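Uncharacterized protein Ta0194 (Thermoplasma acidophilum DSM 1728, PDB 3BDI) is of unknown function but is probably a hydrolase of the alpha/beta hydrolase superfamily, ABHD14 family. Local coordinates at residues A[6-11]-A[15-20]; A[32-37]-A[65-70]; A[36-41]-A[188-193]; A[58-63]-A[91-96]; A[106-111]-A[184-189]. All blocks are in the same frame, centred on the assembly; numbering follows the deposited sequence.

In the fold
Contacts 1, 2, 4 and 5 all reach the same mixed sheet. Contact 1 forms its N-terminal hairpin. Contact 4 packs helix 83-96 on the neighbouring strand 57-62. Contacts 1 and 4 are joined by a probable hydrogen bond, Q18 OE1 to Y93 OH, 2.6 Å. Contact 5 holds the likely catalytic pair. Contact 2 lies beside it, with F33 O and A107 N 3.0 Å apart between neighbouring strands. Contact 3 shares Y36 and S37 with contact 2, and V188 and Y189 with contact 5. Its centre is about 7 Å from that of contact 5. Contact 1 is remote, its centre about 22 Å from that of contact 5.

Contact 1: residues A[6-11]-A[15-20]; sequences EEFIDV and RVFQRK
A beta hairpin at the sheet edge joins strands 6-11 and 15-20, with E7-Q18 and I9-V16 as its antiparallel hydrogen-bonded pairs. The Q18 N to E7 O bond is 2.8 Å and nearly straight. On their shared face, E7 and Q18 run side by side, carboxylate and amide almost coplanar. E7 OE2 takes Q18 NE2 at 2.8 Å through its anti lone pair. K20 NZ meets E7 OE2 from the syn side, also at 2.8 Å, in a salt bridge. Y93 binds the other end of the Q18 amide. With an alanine here in place of E7, K20 would probably be left without its charge partner and Q18 NE2 with one bond fewer. On the opposite face, the R15 guanidinium lies flat on the F8 ring, centres 3.7 Å apart. R15 CG leaves anti to the backbone N (chi1 -172°) and the chain stays extended to NE, which carries the guanidinium there. F17 CD1 lies over the other face of F8, toward its rim, ring planes at 55°. E6 OE2 meets R19 NE at 2.9 Å, and R19 also pairs with D44. This antiparallel start to a mostly parallel sheet is typical of the alpha/beta hydrolase fold.

Contact 2: residues A[32-37]-A[65-70]; sequences LFHGYS and PGFGRS
H34 and Y36 meet F67 in an aromatic cluster beside the HG sequence that follows strand 28-33. In alpha/beta hydrolases this loop commonly contributes to the oxyanion hole, and it probably does so here. The buried, hydrogen-bonded side is at H34. Its CG sits between the backbone N and the carbonyl carbon (chi1 65°), which brings ND1 within reach of G35 O. H34 ND1 donates to G35 O at 2.8 Å, with the acceptor close to the ring plane. The backbone N of Y64 binds H34 NE2. Two bonds thus fix the rotation of the imidazole. F67 CB approaches the edge of this ring, 3.7 Å from H34 CE1. F67 starts a type II' turn, closed by S70 N to F67 O at 3.0 Å. M109 and I78 also touch its side chain. The solvent side is at Y36, which is exposed yet meets F67 in close ring contact. A PEG molecule, probably from the crystallisation liquor, lies about 4 Å from the Y36 side chain. The two rings form an offset edge-to-face pair, planes at 79°, with the F67 edge toward the Y36 face. Their closest atoms are Y36 CD1 and F67 CE2, 3.6 Å apart.

Contact 3: residues A[36-41]-A[188-193]; sequences YSFTSM and VYIEKP. Unlike the reference sequence in segment 188-193: E191 (reference Lys).
The F38 ring has I190 CD1 over one face and S37 CB over the other. I190 CD1 stands 3.6 Å from the F38 ring centroid and 19° off the ring normal, a CH-pi contact. The methyl is shifted toward the rim, and its nearest ring atom is F38 CE1 at 3.4 Å. The two side chains come from opposite directions. I190 has CG1 anti to its carbonyl carbon (chi1 -71°) and continues extended, so that the far end of the chain meets the ring. Y189 OH approaches F38 obliquely, 3.5 Å from F38 CD2, without a hydrogen bond between them. The Y189 ring also meets that of W43. Cutting F38 back to an alanine would probably open a gap between S37 and I190 and leave the I190 methyl without its aromatic partner. Beyond F38 the loop is held by an ST turn, in which M41 N donates to T39 OG1 at 3.1 Å. The backbone O of I190 also binds K45 NZ. The contact ties the loop after strand 28-33 to helix 188-191. In alpha/beta hydrolases such loops at the C-terminal ends of the strands border the active site, and Y189 lies near its probable residues here.

Contact 4: residues A[58-63]-A[91-96]; sequences NVYAPD and RDYLKA
Y93 points from helix 83-96 at P62 on strand 57-62, in the helix-on-sheet layer of the alpha/beta hydrolase fold. The two short segments approach to 10.7 Å between axes, at 129° between their directions. Y93 bridges that gap almost alone. Its CG is anti to its backbone N (chi1 173°), which sends the ring straight at the strand. P62 lies over one face of this ring. The proline CG is 3.8 Å from the Y93 centroid in a CH-pi contact, displaced toward the rim on the hydroxyl side. The pyrrolidine spans that end of the ring: P62 CB is 3.6 Å from Y93 CE1, and P62 CG is 3.5 Å from Y93 CZ. Y60 starts out toward the helix, but its ring leads away. It therefore meets Y93 mainly through its CB rather than through an aromatic stack. The Y93 hydroxyl is buried between Y60 and P62 and makes no hydrogen bond to this strand. Its polar partner is Q18 OE1 on the neighbouring strand 14-21. V16 and F33, from the strands flanking 57-62, also pack against P62. At the strand, Y93 OH is wedged 3.5 Å from Y60 CB and 3.4 Å from P62 CD.

Contact 5: residues A[106-111]-A[184-189]; sequences GASMGG and SGHPVY
S108 and H186 each turn their side chain anti to the backbone N, S108 OG at chi1 -166° and H186 CG at -176°, and these torsions bring the hydroxyl and the imidazole together. S108 sits in the sequence GASMG, which fits the nucleophile elbow of alpha/beta hydrolases. It has a positive phi of 63°, the strained backbone expected at the tip of the sharp turn from strand 102-107 into helix 109-120. The turn is tight enough to call for small residues. A side chain at G106 would run into G110 O, and one at G110 would be crowded by A107 O. S108 OG approaches H186 at the ring edge, near the ring plane. S108 OG and H186 NE2 are hydrogen-bonded at 2.7 Å. The serine CB follows close behind, 3.2 Å from H186 NE2. On the far side of the imidazole, D158 OD2 is bonded to H186 ND1. The chain of bonds from S108 through H186 to D158 matches a Ser-His-Asp triad, so S108 is probably the nucleophile and H186 the general base. Next to this pair the contact becomes apolar. P187 is the N-cap of helix 188-191. The A107 methyl points toward segment 184-189 and meets the Y189 ring obliquely near the phenol end. There A107 CB is 3.4 Å from Y189 CE2 and 3.6 Å from Y189 OH.

Contact 1: residues A[6-11]-A[15-20]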
# COMPACT_ATOMS: atom_id res chain seq x y z
N GLU A 6 8.24 15.10 6.99
CA GLU A 6 9.21 14.03 6.69
C GLU A 6 10.03 13.85 7.96
O GLU A 6 10.54 14.82 8.52
CB GLU A 6 10.06 14.37 5.49
CG GLU A 6 9.26 14.59 4.23
CD GLU A 6 10.09 15.01 3.04
OE1 GLU A 6 10.89 15.96 3.18
OE2 GLU A 6 9.95 14.43 1.95
N GLU A 7 10.12 12.63 8.47
CA GLU A 7 10.69 12.41 9.79
C GLU A 7 11.08 10.96 9.95
O GLU A 7 10.73 10.09 9.14
CB GLU A 7 9.66 12.75 10.87
CG GLU A 7 8.44 11.87 10.86
CD GLU A 7 7.31 12.29 11.81
OE1 GLU A 7 7.32 13.45 12.28
OE2 GLU A 7 6.39 11.47 12.02
N PHE A 8 11.80 10.66 11.01
CA PHE A 8 12.14 9.31 11.37
C PHE A 8 11.37 8.92 12.62
O PHE A 8 11.23 9.73 13.55
CB PHE A 8 13.63 9.13 11.56
CG PHE A 8 14.42 9.35 10.30
CD1 PHE A 8 14.82 10.62 9.90
CD2 PHE A 8 14.75 8.29 9.51
CE1 PHE A 8 15.48 10.78 8.70
CE2 PHE A 8 15.44 8.46 8.34
CZ PHE A 8 15.80 9.72 7.96
N ILE A 9 10.81 7.72 12.60
CA ILE A 9 10.01 7.13 13.70
C ILE A 9 10.73 5.85 14.15
O ILE A 9 11.38 5.16 13.33
CB ILE A 9 8.52 6.88 13.26
CG1 ILE A 9 7.62 6.57 14.46
CG2 ILE A 9 8.43 5.83 12.13
CD1 ILE A 9 6.18 6.73 14.18
N ASP A 10 10.68 5.53 15.44
CA ASP A 10 11.10 4.24 15.92
C ASP A 10 9.96 3.28 15.85
O ASP A 10 8.90 3.53 16.45
CB ASP A 10 11.58 4.30 17.36
CG ASP A 10 12.10 2.92 17.84
OD1 ASP A 10 13.17 2.52 17.36
OD2 ASP A 10 11.43 2.28 18.63
N VAL A 11 10.16 2.17 15.14
CA VAL A 11 9.22 1.07 15.10
C VAL A 11 9.91 -0.12 15.77
O VAL A 11 10.70 -0.85 15.17
CB VAL A 11 8.72 0.76 13.67
CG1 VAL A 11 7.62 -0.32 13.72
CG2 VAL A 11 8.19 2.05 13.01
N ARG A 15 14.79 2.21 12.98
CA ARG A 15 14.64 3.60 12.59
C ARG A 15 14.07 3.75 11.18
O ARG A 15 14.77 3.54 10.18
CB ARG A 15 15.98 4.32 12.73
CG ARG A 15 15.97 5.83 12.53
CD ARG A 15 17.33 6.37 12.63
NE ARG A 15 17.45 7.82 12.55
CZ ARG A 15 17.83 8.49 11.47
NH1 ARG A 15 18.08 7.91 10.32
NH2 ARG A 15 17.93 9.82 11.56
N VAL A 16 12.80 4.11 11.10
CA VAL A 16 12.02 4.14 9.88
C VAL A 16 11.85 5.58 9.42
O VAL A 16 11.39 6.42 10.20
CB VAL A 16 10.65 3.49 10.14
CG1 VAL A 16 9.74 3.62 8.93
CG2 VAL A 16 10.87 2.03 10.48
N PHE A 17 12.18 5.86 8.17
CA PHE A 17 11.83 7.12 7.54
C PHE A 17 10.39 7.08 7.09
O PHE A 17 9.93 6.10 6.52
CB PHE A 17 12.71 7.38 6.32
CG PHE A 17 12.35 8.64 5.56
CD1 PHE A 17 12.63 9.86 6.12
CD2 PHE A 17 11.76 8.60 4.29
CE1 PHE A 17 12.28 11.02 5.48
CE2 PHE A 17 11.43 9.75 3.62
CZ PHE A 17 11.72 10.99 4.22
N GLN A 18 9.65 8.16 7.36
CA GLN A 18 8.31 8.29 6.81
C GLN A 18 7.97 9.69 6.39
O GLN A 18 8.54 10.67 6.87
CB GLN A 18 7.24 7.79 7.81
CG GLN A 18 7.04 8.69 9.03
CD GLN A 18 5.91 8.21 9.95
OE1 GLN A 18 5.32 7.16 9.72
NE2 GLN A 18 5.64 8.93 11.04
N ARG A 19 7.01 9.76 5.50
CA ARG A 19 6.38 11.00 5.04
C ARG A 19 4.91 10.94 5.38
O ARG A 19 4.28 9.91 5.20
CB ARG A 19 6.55 11.13 3.54
CG ARG A 19 7.97 10.83 3.06
CD ARG A 19 8.10 10.96 1.58
NE ARG A 19 8.16 12.36 1.15
CZ ARG A 19 7.79 12.78 -0.06
NH1 ARG A 19 7.18 11.95 -0.90
NH2 ARG A 19 7.95 14.07 -0.38
N LYS A 20 4.36 12.05 5.91
CA LYS A 20 2.95 12.01 6.29
C LYS A 20 2.30 13.35 6.11
O LYS A 20 2.97 14.35 6.18
CB LYS A 20 2.77 11.54 7.74
CG LYS A 20 3.29 12.51 8.76
CD LYS A 20 3.24 11.93 10.16
CE LYS A 20 3.60 12.97 11.22
NZ LYS A 20 3.80 12.39 12.60

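Contact 2: residues A[32-37]-A[65-70]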
# COMPACT_ATOMS: atom_id res chain seq x y z
N LEU A 32 0.70 3.94 2.66
CA LEU A 32 1.22 3.60 1.35
C LEU A 32 2.54 2.87 1.47
O LEU A 32 3.44 3.36 2.14
CB LEU A 32 1.46 4.85 0.51
CG LEU A 32 0.43 5.96 0.55
CD1 LEU A 32 0.83 7.15 -0.33
CD2 LEU A 32 -0.96 5.53 0.21
N PHE A 33 2.65 1.73 0.79
CA PHE A 33 3.84 0.83 0.89
C PHE A 33 4.40 0.59 -0.51
O PHE A 33 3.73 0.09 -1.39
CB PHE A 33 3.48 -0.46 1.64
CG PHE A 33 2.93 -0.18 3.00
CD1 PHE A 33 3.76 0.06 4.06
CD2 PHE A 33 1.56 -0.07 3.19
CE1 PHE A 33 3.25 0.39 5.31
CE2 PHE A 33 1.06 0.25 4.42
CZ PHE A 33 1.89 0.48 5.47
N HIS A 34 5.66 0.99 -0.69
CA HIS A 34 6.31 1.01 -1.98
C HIS A 34 6.78 -0.38 -2.48
O HIS A 34 6.89 -1.36 -1.74
CB HIS A 34 7.47 2.02 -1.91
CG HIS A 34 8.54 1.62 -0.97
ND1 HIS A 34 9.44 0.62 -1.26
CD2 HIS A 34 8.82 2.06 0.27
CE1 HIS A 34 10.23 0.46 -0.20
NE2 HIS A 34 9.87 1.32 0.75
N GLY A 35 7.13 -0.38 -3.76
CA GLY A 35 7.76 -1.52 -4.42
C GLY A 35 9.25 -1.58 -4.22
O GLY A 35 9.86 -0.65 -3.69
N TYR A 36 9.82 -2.69 -4.63
CA TYR A 36 11.23 -2.98 -4.46
C TYR A 36 12.13 -1.83 -5.00
O TYR A 36 13.18 -1.52 -4.42
CB TYR A 36 11.60 -4.29 -5.17
CG TYR A 36 13.03 -4.72 -5.01
CD1 TYR A 36 13.41 -5.47 -3.93
CD2 TYR A 36 13.97 -4.35 -5.94
CE1 TYR A 36 14.76 -5.86 -3.77
CE2 TYR A 36 15.29 -4.75 -5.82
CZ TYR A 36 15.65 -5.49 -4.75
OH TYR A 36 17.01 -5.86 -4.68
N SER A 37 11.71 -1.21 -6.12
CA SER A 37 12.56 -0.32 -6.87
C SER A 37 12.37 1.14 -6.51
O SER A 37 13.09 1.98 -7.04
CB SER A 37 12.34 -0.48 -8.37
OG SER A 37 12.69 -1.80 -8.78
N PRO A 65 11.84 -1.11 6.07
CA PRO A 65 13.18 -1.42 6.59
C PRO A 65 14.09 -2.10 5.57
O PRO A 65 13.69 -3.05 4.94
CB PRO A 65 12.87 -2.32 7.81
CG PRO A 65 11.53 -1.78 8.30
CD PRO A 65 10.77 -1.46 7.05
N GLY A 66 15.31 -1.58 5.43
CA GLY A 66 16.21 -2.09 4.45
C GLY A 66 16.16 -1.41 3.11
O GLY A 66 17.02 -1.69 2.25
N PHE A 67 15.25 -0.45 2.93
CA PHE A 67 15.02 0.25 1.67
C PHE A 67 15.07 1.75 1.94
O PHE A 67 14.84 2.21 3.05
CB PHE A 67 13.64 -0.10 1.08
CG PHE A 67 13.55 -1.51 0.61
CD1 PHE A 67 13.33 -2.56 1.51
CD2 PHE A 67 13.71 -1.81 -0.73
CE1 PHE A 67 13.24 -3.85 1.06
CE2 PHE A 67 13.63 -3.11 -1.16
CZ PHE A 67 13.45 -4.12 -0.26
N GLY A 68 15.30 2.54 0.90
CA GLY A 68 15.26 3.99 1.00
C GLY A 68 16.15 4.51 2.11
O GLY A 68 17.34 4.22 2.14
N ARG A 69 15.54 5.27 3.01
CA ARG A 69 16.23 5.93 4.13
C ARG A 69 16.08 5.16 5.46
O ARG A 69 16.58 5.62 6.47
CB ARG A 69 15.70 7.35 4.32
CG ARG A 69 16.12 8.26 3.20
CD ARG A 69 15.30 9.57 3.29
NE ARG A 69 16.01 10.65 2.64
CZ ARG A 69 15.93 10.94 1.34
NH1 ARG A 69 15.24 10.19 0.49
NH2 ARG A 69 16.70 11.93 0.88
N SER A 70 15.45 3.99 5.45
CA SER A 70 15.16 3.26 6.68
C SER A 70 16.28 2.27 7.00
O SER A 70 16.90 1.65 6.12
CB SER A 70 13.84 2.51 6.57
OG SER A 70 12.77 3.44 6.57

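Contact 3: residues A[36-41]-A[188-193]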
# COMPACT_ATOMS: atom_id res chain seq x y z
N TYR A 36 9.82 -2.69 -4.63
CA TYR A 36 11.23 -2.98 -4.46
C TYR A 36 12.13 -1.83 -5.00
O TYR A 36 13.18 -1.52 -4.42
CB TYR A 36 11.60 -4.29 -5.17
CG TYR A 36 13.03 -4.72 -5.01
CD1 TYR A 36 13.41 -5.47 -3.93
CD2 TYR A 36 13.97 -4.35 -5.94
CE1 TYR A 36 14.76 -5.86 -3.77
CE2 TYR A 36 15.29 -4.75 -5.82
CZ TYR A 36 15.65 -5.49 -4.75
OH TYR A 36 17.01 -5.86 -4.68
N SER A 37 11.71 -1.21 -6.12
CA SER A 37 12.56 -0.32 -6.87
C SER A 37 12.37 1.14 -6.51
O SER A 37 13.09 1.98 -7.04
CB SER A 37 12.34 -0.48 -8.37
OG SER A 37 12.69 -1.80 -8.78
N PHE A 38 11.41 1.43 -5.61
CA PHE A 38 11.03 2.83 -5.32
C PHE A 38 11.00 3.05 -3.82
O PHE A 38 11.32 2.14 -3.03
CB PHE A 38 9.69 3.15 -5.97
CG PHE A 38 9.71 2.91 -7.48
CD1 PHE A 38 10.45 3.76 -8.29
CD2 PHE A 38 9.07 1.81 -8.05
CE1 PHE A 38 10.56 3.53 -9.65
CE2 PHE A 38 9.18 1.59 -9.43
CZ PHE A 38 9.93 2.44 -10.21
N THR A 39 10.72 4.29 -3.42
CA THR A 39 10.63 4.61 -2.00
C THR A 39 9.43 5.49 -1.75
O THR A 39 8.66 5.82 -2.68
CB THR A 39 11.92 5.32 -1.47
OG1 THR A 39 12.00 6.70 -1.87
CG2 THR A 39 13.18 4.59 -1.88
N SER A 40 9.27 5.97 -0.51
CA SER A 40 8.21 6.90 -0.17
C SER A 40 8.33 8.23 -0.90
O SER A 40 7.31 8.95 -1.02
CB SER A 40 8.16 7.14 1.32
OG SER A 40 9.33 7.79 1.75
N MSE A 41 9.52 8.56 -1.43
CA MSE A 41 9.68 9.78 -2.24
C MSE A 41 8.92 9.69 -3.56
O MSE A 41 8.48 10.72 -4.09
CB MSE A 41 11.15 10.08 -2.50
CG MSE A 41 11.98 10.26 -1.26
SE MSE A 41 11.45 11.80 -0.20
CE MSE A 41 11.85 13.14 -1.50
N VAL A 188 2.29 2.04 -12.04
CA VAL A 188 1.25 2.80 -12.65
C VAL A 188 1.19 4.23 -12.15
O VAL A 188 0.87 5.17 -12.90
CB VAL A 188 -0.15 2.09 -12.44
CG1 VAL A 188 -1.24 2.84 -13.18
CG2 VAL A 188 -0.11 0.60 -12.90
N TYR A 189 1.47 4.38 -10.86
CA TYR A 189 1.47 5.66 -10.15
C TYR A 189 2.64 6.57 -10.58
O TYR A 189 2.70 7.72 -10.20
CB TYR A 189 1.49 5.42 -8.60
CG TYR A 189 2.55 4.43 -8.25
CD1 TYR A 189 3.85 4.82 -8.00
CD2 TYR A 189 2.28 3.07 -8.29
CE1 TYR A 189 4.85 3.89 -7.78
CE2 TYR A 189 3.27 2.14 -8.10
CZ TYR A 189 4.55 2.53 -7.84
OH TYR A 189 5.62 1.67 -7.68
N ILE A 190 3.57 6.04 -11.38
CA ILE A 190 4.64 6.83 -11.99
C ILE A 190 4.35 7.09 -13.46
O ILE A 190 4.53 8.20 -13.97
CB ILE A 190 6.01 6.15 -11.84
CG1 ILE A 190 6.44 6.21 -10.36
CG2 ILE A 190 7.08 6.84 -12.69
CD1 ILE A 190 7.70 5.37 -10.01
N GLU A 191 3.90 6.06 -14.19
CA GLU A 191 3.78 6.21 -15.62
C GLU A 191 2.46 6.84 -16.07
O GLU A 191 2.42 7.49 -17.09
CB GLU A 191 3.91 4.84 -16.30
CG GLU A 191 5.26 4.22 -16.09
CD GLU A 191 5.44 2.86 -16.75
OE1 GLU A 191 4.78 2.60 -17.79
OE2 GLU A 191 6.31 2.09 -16.28
N LYS A 192 1.37 6.62 -15.33
CA LYS A 192 0.05 7.21 -15.62
C LYS A 192 -0.51 7.81 -14.32
O LYS A 192 -1.55 7.39 -13.80
CB LYS A 192 -0.91 6.18 -16.23
CG LYS A 192 -0.57 5.82 -17.67
CD LYS A 192 -0.95 6.96 -18.62
CE LYS A 192 -0.53 6.70 -20.03
NZ LYS A 192 -0.59 8.00 -20.85
N PRO A 193 0.19 8.81 -13.77
CA PRO A 193 -0.20 9.30 -12.48
C PRO A 193 -1.58 9.91 -12.40
O PRO A 193 -2.28 9.75 -11.38
CB PRO A 193 0.89 10.34 -12.16
CG PRO A 193 1.47 10.71 -13.45
CD PRO A 193 1.38 9.49 -14.30

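Contact 4: residues A[58-63]-A[91-96]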
# COMPACT_ATOMS: atom_id res chain seq x y z
N ASN A 58 -5.94 10.95 6.45
CA ASN A 58 -4.58 11.10 6.95
C ASN A 58 -3.71 10.13 6.15
O ASN A 58 -4.07 8.97 6.02
CB ASN A 58 -4.52 10.81 8.44
CG ASN A 58 -5.00 11.97 9.26
OD1 ASN A 58 -5.07 13.10 8.79
ND2 ASN A 58 -5.26 11.71 10.52
N VAL A 59 -2.59 10.63 5.64
CA VAL A 59 -1.73 9.86 4.73
C VAL A 59 -0.34 9.60 5.34
O VAL A 59 0.33 10.52 5.77
CB VAL A 59 -1.56 10.57 3.38
CG1 VAL A 59 -0.84 9.66 2.37
CG2 VAL A 59 -2.93 11.01 2.84
N TYR A 60 0.05 8.33 5.32
CA TYR A 60 1.35 7.91 5.89
C TYR A 60 2.09 7.09 4.85
O TYR A 60 1.48 6.26 4.19
CB TYR A 60 1.12 7.01 7.11
CG TYR A 60 0.32 7.65 8.21
CD1 TYR A 60 -1.06 7.62 8.22
CD2 TYR A 60 0.96 8.33 9.22
CE1 TYR A 60 -1.79 8.22 9.24
CE2 TYR A 60 0.22 8.92 10.27
CZ TYR A 60 -1.14 8.87 10.24
OH TYR A 60 -1.89 9.48 11.26
N ALA A 61 3.40 7.29 4.70
CA ALA A 61 4.17 6.47 3.75
C ALA A 61 5.59 6.26 4.27
O ALA A 61 6.37 7.22 4.29
CB ALA A 61 4.23 7.16 2.38
N PRO A 62 5.94 5.07 4.73
CA PRO A 62 7.32 4.78 5.16
C PRO A 62 8.19 4.19 4.07
O PRO A 62 7.69 3.63 3.09
CB PRO A 62 7.11 3.73 6.24
CG PRO A 62 5.93 2.96 5.76
CD PRO A 62 5.05 3.92 4.95
N ASP A 63 9.50 4.30 4.27
CA ASP A 63 10.46 3.44 3.55
C ASP A 63 10.52 2.13 4.33
O ASP A 63 10.69 2.14 5.56
CB ASP A 63 11.82 4.07 3.43
CG ASP A 63 11.85 5.27 2.50
OD1 ASP A 63 10.87 5.54 1.81
OD2 ASP A 63 12.91 5.95 2.49
N ARG A 91 1.37 -3.63 10.85
CA ARG A 91 0.63 -3.52 12.13
C ARG A 91 1.36 -2.61 13.12
O ARG A 91 0.78 -1.69 13.69
CB ARG A 91 0.45 -4.89 12.74
CG ARG A 91 -0.37 -4.87 14.00
CD ARG A 91 -0.42 -6.22 14.61
NE ARG A 91 0.68 -6.47 15.53
CZ ARG A 91 1.82 -7.10 15.25
NH1 ARG A 91 2.10 -7.54 14.03
NH2 ARG A 91 2.70 -7.29 16.21
N ASP A 92 2.66 -2.88 13.30
CA ASP A 92 3.46 -2.13 14.28
C ASP A 92 3.67 -0.68 13.90
O ASP A 92 3.76 0.20 14.74
CB ASP A 92 4.81 -2.84 14.49
CG ASP A 92 4.68 -4.19 15.22
OD1 ASP A 92 3.56 -4.53 15.65
OD2 ASP A 92 5.67 -4.95 15.27
N TYR A 93 3.80 -0.44 12.59
CA TYR A 93 3.97 0.90 12.02
C TYR A 93 2.71 1.74 12.22
O TYR A 93 2.81 2.89 12.64
CB TYR A 93 4.30 0.76 10.52
CG TYR A 93 4.33 2.08 9.79
CD1 TYR A 93 5.33 2.99 9.99
CD2 TYR A 93 3.27 2.42 8.94
CE1 TYR A 93 5.32 4.17 9.31
CE2 TYR A 93 3.25 3.59 8.25
CZ TYR A 93 4.27 4.50 8.45
OH TYR A 93 4.27 5.71 7.79
N LEU A 94 1.54 1.16 11.97
CA LEU A 94 0.32 1.87 12.26
C LEU A 94 0.21 2.19 13.75
O LEU A 94 -0.09 3.32 14.13
CB LEU A 94 -0.87 1.08 11.74
CG LEU A 94 -1.03 0.94 10.22
CD1 LEU A 94 -2.22 0.04 9.91
CD2 LEU A 94 -1.21 2.32 9.56
N LYS A 95 0.52 1.21 14.60
CA LYS A 95 0.46 1.40 16.06
C LYS A 95 1.41 2.49 16.50
O LYS A 95 1.08 3.33 17.33
CB LYS A 95 0.80 0.09 16.79
CG LYS A 95 0.76 0.18 18.32
CD LYS A 95 0.98 -1.19 18.97
N ALA A 96 2.62 2.53 15.93
CA ALA A 96 3.58 3.56 16.30
C ALA A 96 3.10 4.97 16.00
O ALA A 96 3.48 5.92 16.66
CB ALA A 96 4.94 3.31 15.61

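Contact 5: residues A[106-111]-A[184-189]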
# COMPACT_ATOMS: atom_id res chain seq x y z
N GLY A 106 -0.54 -0.85 -1.45
CA GLY A 106 0.79 -1.35 -1.73
C GLY A 106 1.01 -1.54 -3.21
O GLY A 106 0.13 -2.05 -3.94
N ALA A 107 2.23 -1.19 -3.66
CA ALA A 107 2.64 -1.43 -5.02
C ALA A 107 3.63 -2.58 -5.07
O ALA A 107 4.61 -2.60 -4.35
CB ALA A 107 3.29 -0.19 -5.59
N SER A 108 3.37 -3.58 -5.93
CA SER A 108 4.35 -4.63 -6.26
C SER A 108 4.66 -5.42 -4.96
O SER A 108 3.72 -5.98 -4.37
CB SER A 108 5.53 -4.06 -7.02
OG SER A 108 6.30 -5.08 -7.62
N MSE A 109 5.92 -5.49 -4.56
CA MSE A 109 6.27 -6.07 -3.27
C MSE A 109 5.28 -5.59 -2.19
O MSE A 109 4.77 -6.38 -1.42
CB MSE A 109 7.72 -5.65 -2.92
CG MSE A 109 8.16 -6.04 -1.54
SE MSE A 109 9.95 -5.35 -1.16
CE MSE A 109 9.66 -3.46 -0.87
N GLY A 110 5.07 -4.27 -2.12
CA GLY A 110 4.21 -3.64 -1.13
C GLY A 110 2.77 -4.12 -1.22
O GLY A 110 2.05 -4.16 -0.23
N GLY A 111 2.33 -4.42 -2.44
CA GLY A 111 0.99 -5.00 -2.63
C GLY A 111 0.90 -6.38 -2.00
O GLY A 111 -0.13 -6.71 -1.38
N SER A 184 0.34 1.99 -19.46
CA SER A 184 1.26 1.88 -18.32
C SER A 184 1.81 0.48 -18.21
O SER A 184 1.10 -0.49 -18.42
CB SER A 184 0.53 2.20 -17.04
OG SER A 184 1.40 2.01 -15.91
N GLY A 185 3.09 0.37 -17.87
CA GLY A 185 3.66 -0.90 -17.35
C GLY A 185 3.43 -1.05 -15.85
O GLY A 185 2.44 -0.55 -15.31
N HIS A 186 4.35 -1.70 -15.18
CA HIS A 186 4.16 -2.15 -13.83
C HIS A 186 3.90 -0.99 -12.80
O HIS A 186 2.88 -1.15 -12.07
CB HIS A 186 5.29 -3.13 -13.50
CG HIS A 186 5.21 -3.79 -12.17
ND1 HIS A 186 4.19 -4.65 -11.80
CD2 HIS A 186 6.07 -3.76 -11.13
CE1 HIS A 186 4.41 -5.07 -10.56
NE2 HIS A 186 5.56 -4.56 -10.14
N PRO A 187 4.71 0.10 -12.69
CA PRO A 187 4.53 1.27 -11.74
C PRO A 187 3.54 2.38 -12.22
O PRO A 187 3.88 3.46 -12.74
CB PRO A 187 5.93 1.86 -11.64
CG PRO A 187 6.53 1.53 -12.82
CD PRO A 187 5.98 0.27 -13.40
N VAL A 188 2.29 2.04 -12.04
CA VAL A 188 1.25 2.80 -12.65
C VAL A 188 1.19 4.23 -12.15
O VAL A 188 0.87 5.17 -12.90
CB VAL A 188 -0.15 2.09 -12.44
CG1 VAL A 188 -1.24 2.84 -13.18
CG2 VAL A 188 -0.11 0.60 -12.90
N TYR A 189 1.47 4.38 -10.86
CA TYR A 189 1.47 5.66 -10.15
C TYR A 189 2.64 6.57 -10.58
O TYR A 189 2.70 7.72 -10.20
CB TYR A 189 1.49 5.42 -8.60
CG TYR A 189 2.55 4.43 -8.25
CD1 TYR A 189 3.85 4.82 -8.00
CD2 TYR A 189 2.28 3.07 -8.29
CE1 TYR A 189 4.85 3.89 -7.78
CE2 TYR A 189 3.27 2.14 -8.10
CZ TYR A 189 4.55 2.53 -7.84
OH TYR A 189 5.62 1.67 -7.68